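Local structure of putative baseplate protein (Unidentified phage, 2FSD) at residues N90-T99 against S134-L142. The protein is the receptor-binding protein head domain of a lactococcal phage and probably recognises receptors on the surface of the host cell during adsorption. Sequence-based numbering, arbitrary orientation.
Sequences NLPQFDSSGT and SFALSAPLL
Two neighbouring antiparallel strands of the head-domain beta barrel, 94-99 and 134-140, are joined at one end and splay apart at the other. At the joined end Thr99 and Ser134 form a hydrogen-bonded pair: Thr99 N donates to Ser134 O at 3.0 Å, while the return bond from Ser134 N to Thr99 O is weak. Glycine suits the next position: with no side chain, Gly98 lets its CA lie 3.4 Å from Ser134 O and come up against Phe135 CB. Beyond it the strands part, and a water bridges them, accepting from Ser96 OG at 2.7 Å and donating to Ala136 O at 3.1 Å.

Where the backbones diverge, contact passes to side chains. With CG between its backbone N and carbonyl carbon (chi1 56°), Phe94 directs its ring across to strand 134-140. CE1 meets Leu137 CD2, and CE2, on the other flank of CZ, rests 3.6 Å from Ala139 CB, a methyl small enough to admit both the ring and Pro92 CG at 3.9 Å. Farther on, past the strands, the two segments meet again: the C-terminal Leu142 N donates to Asn90 O at 2.8 Å, and Leu91 and Leu141 lie side by side, CD2 to CD2 at 3.9 Å.

Strand 105-114 pairs with the far edge of 94-99, through Phe94, Ser96 and Gly98, and strand 59-68 flanks 134-140. The second subunit meets this splayed region: its Phe94 stacks on Phe94, its Ala136 N bonds Ser97 OG, and one of its strands pairs with Leu137 and Ser138, continuing the sheet across the interface.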
loop_
_atom_site.group_PDB
_atom_site.type_symbol
_atom_site.label_atom_id
_atom_site.label_comp_id
_atom_site.label_asym_id
_atom_site.label_seq_id
_atom_site.Cartn_x
_atom_site.Cartn_y
_atom_site.Cartn_z
ATOM N N ASN A 90 1.865 8.933 -18.529
ATOM C CA ASN A 90 0.507 8.675 -18.065
ATOM C C ASN A 90 0.405 7.768 -16.819
ATOM O O ASN A 90 -0.488 6.898 -16.727
ATOM C CB ASN A 90 -0.257 8.046 -19.228
ATOM C CG ASN A 90 0.431 6.805 -19.760
ATOM O OD1 ASN A 90 1.549 6.472 -19.338
ATOM N ND2 ASN A 90 -0.220 6.116 -20.694
ATOM N N LEU A 91 1.299 7.980 -15.854
ATOM C CA LEU A 91 1.361 7.117 -14.689
ATOM C C LEU A 91 0.360 7.620 -13.659
ATOM O O LEU A 91 0.062 8.806 -13.637
ATOM C CB LEU A 91 2.779 7.069 -14.103
ATOM C CG LEU A 91 3.931 6.774 -15.073
ATOM C CD1 LEU A 91 5.203 6.555 -14.268
ATOM C CD2 LEU A 91 3.647 5.571 -15.984
ATOM N N PRO A 92 -0.188 6.713 -12.832
ATOM C CA PRO A 92 -1.145 7.098 -11.793
ATOM C C PRO A 92 -0.506 7.725 -10.546
ATOM O O PRO A 92 0.714 7.649 -10.358
ATOM C CB PRO A 92 -1.833 5.762 -11.444
ATOM C CG PRO A 92 -0.838 4.716 -11.759
ATOM C CD PRO A 92 0.034 5.250 -12.867
ATOM N N GLN A 93 -1.339 8.332 -9.703
ATOM C CA GLN A 93 -0.900 8.847 -8.410
ATOM C C GLN A 93 -1.722 8.250 -7.283
ATOM O O GLN A 93 -2.956 8.345 -7.291
ATOM C CB GLN A 93 -1.015 10.378 -8.335
ATOM C CG GLN A 93 -1.044 10.961 -6.876
ATOM C CD GLN A 93 0.341 11.083 -6.236
ATOM O OE1 GLN A 93 1.142 11.904 -6.665
ATOM N NE2 GLN A 93 0.616 10.282 -5.195
ATOM N N PHE A 94 -1.032 7.680 -6.293
ATOM C CA PHE A 94 -1.670 7.301 -5.036
ATOM C C PHE A 94 -0.622 7.001 -3.972
ATOM O O PHE A 94 0.533 6.707 -4.294
ATOM C CB PHE A 94 -2.623 6.100 -5.226
ATOM C CG PHE A 94 -1.975 4.888 -5.826
ATOM C CD1 PHE A 94 -1.337 3.952 -5.014
ATOM C CD2 PHE A 94 -2.016 4.670 -7.200
ATOM C CE1 PHE A 94 -0.741 2.819 -5.563
ATOM C CE2 PHE A 94 -1.416 3.546 -7.755
ATOM C CZ PHE A 94 -0.781 2.615 -6.936
ATOM N N ASP A 95 -1.026 7.116 -2.710
ATOM C CA ASP A 95 -0.206 6.691 -1.592
ATOM C C ASP A 95 -0.728 5.334 -1.098
ATOM O O ASP A 95 -1.931 5.146 -0.925
ATOM C CB ASP A 95 -0.235 7.717 -0.455
ATOM C CG ASP A 95 0.514 9.018 -0.786
ATOM O OD1 ASP A 95 1.219 9.111 -1.819
ATOM O OD2 ASP A 95 0.392 9.967 0.008
ATOM N N SER A 96 0.186 4.388 -0.902
ATOM C CA SER A 96 -0.148 3.093 -0.305
ATOM C C SER A 96 0.806 2.767 0.847
ATOM O O SER A 96 1.654 3.582 1.205
ATOM C CB SER A 96 -0.176 1.978 -1.362
ATOM O OG SER A 96 1.023 1.846 -2.104
ATOM N N SER A 97 0.611 1.605 1.457
ATOM C CA SER A 97 1.458 1.118 2.534
ATOM C C SER A 97 2.611 0.268 2.027
ATOM O O SER A 97 2.515 -0.415 1.001
ATOM C CB SER A 97 0.642 0.263 3.496
ATOM O OG SER A 97 -0.411 0.998 4.069
ATOM N N GLY A 98 3.707 0.329 2.773
ATOM C CA GLY A 98 4.804 -0.615 2.653
ATOM C C GLY A 98 5.291 -0.889 4.060
ATOM O O GLY A 98 4.580 -0.627 5.041
ATOM N N THR A 99 6.507 -1.400 4.172
ATOM C CA THR A 99 7.128 -1.580 5.478
ATOM C C THR A 99 8.485 -0.873 5.553
ATOM O O THR A 99 9.156 -0.705 4.538
ATOM C CB THR A 99 7.286 -3.071 5.813
ATOM O OG1 THR A 99 7.935 -3.747 4.728
ATOM C CG2 THR A 99 5.917 -3.689 6.075
ATOM N N SER A 134 10.160 -2.430 1.737
ATOM C CA SER A 134 9.543 -3.394 0.854
ATOM C C SER A 134 8.091 -2.980 0.610
ATOM O O SER A 134 7.398 -2.490 1.516
ATOM C CB SER A 134 9.585 -4.809 1.456
ATOM O OG SER A 134 10.915 -5.312 1.561
ATOM N N PHE A 135 7.642 -3.167 -0.632
ATOM C CA PHE A 135 6.276 -2.840 -1.018
ATOM C C PHE A 135 5.933 -3.481 -2.352
ATOM O O PHE A 135 6.815 -3.933 -3.082
ATOM C CB PHE A 135 6.076 -1.323 -1.113
ATOM C CG PHE A 135 6.830 -0.682 -2.250
ATOM C CD1 PHE A 135 6.221 -0.499 -3.492
ATOM C CD2 PHE A 135 8.144 -0.268 -2.084
ATOM C CE1 PHE A 135 6.915 0.080 -4.549
ATOM C CE2 PHE A 135 8.843 0.310 -3.128
ATOM C CZ PHE A 135 8.236 0.485 -4.363
ATOM N N ALA A 136 4.640 -3.489 -2.664
ATOM C CA ALA A 136 4.166 -3.843 -3.993
ATOM C C ALA A 136 2.889 -3.060 -4.314
ATOM O O ALA A 136 1.989 -2.902 -3.473
ATOM C CB ALA A 136 3.939 -5.346 -4.112
ATOM N N LEU A 137 2.819 -2.546 -5.525
ATOM C CA LEU A 137 1.638 -1.810 -5.936
ATOM C C LEU A 137 1.375 -1.964 -7.423
ATOM O O LEU A 137 2.235 -2.420 -8.174
ATOM C CB LEU A 137 1.744 -0.334 -5.532
ATOM C CG LEU A 137 2.920 0.501 -6.033
ATOM C CD1 LEU A 137 2.788 0.893 -7.519
ATOM C CD2 LEU A 137 3.033 1.741 -5.165
ATOM N N SER A 138 0.157 -1.610 -7.816
ATOM C CA SER A 138 -0.244 -1.630 -9.212
ATOM C C SER A 138 -1.539 -0.836 -9.435
ATOM O O SER A 138 -2.391 -0.756 -8.557
ATOM C CB SER A 138 -0.406 -3.066 -9.714
ATOM O OG SER A 138 -1.509 -3.704 -9.116
ATOM N N ALA A 139 -1.639 -0.227 -10.610
ATOM C CA ALA A 139 -2.866 0.411 -11.062
ATOM C C ALA A 139 -2.866 0.517 -12.587
ATOM O O ALA A 139 -1.805 0.463 -13.225
ATOM C CB ALA A 139 -3.020 1.770 -10.439
ATOM N N PRO A 140 -4.062 0.663 -13.185
ATOM C CA PRO A 140 -4.109 0.944 -14.619
ATOM C C PRO A 140 -3.422 2.267 -14.973
ATOM O O PRO A 140 -3.426 3.209 -14.176
ATOM C CB PRO A 140 -5.621 1.011 -14.927
ATOM C CG PRO A 140 -6.315 1.153 -13.595
ATOM C CD PRO A 140 -5.404 0.567 -12.571
ATOM N N LEU A 141 -2.822 2.335 -16.154
ATOM C CA LEU A 141 -2.309 3.608 -16.657
ATOM C C LEU A 141 -3.463 4.601 -16.795
ATOM O O LEU A 141 -4.633 4.198 -16.862
ATOM C CB LEU A 141 -1.569 3.432 -17.994
ATOM C CG LEU A 141 -0.268 2.616 -17.924
ATOM C CD1 LEU A 141 0.367 2.441 -19.304
ATOM C CD2 LEU A 141 0.716 3.250 -16.962
ATOM N N LEU A 142 -3.110 5.890 -16.789
ATOM C CA LEU A 142 -4.037 7.034 -16.965
ATOM C C LEU A 142 -4.673 7.483 -15.647
ATOM O O LEU A 142 -4.092 8.272 -14.902
ATOM C CB LEU A 142 -5.136 6.770 -18.015
ATOM C CG LEU A 142 -4.792 6.134 -19.365
ATOM C CD1 LEU A 142 -5.804 6.582 -20.418
ATOM C CD2 LEU A 142 -3.381 6.469 -19.825
HETATM O O HOH W 1 2.181 -0.473 -1.520
#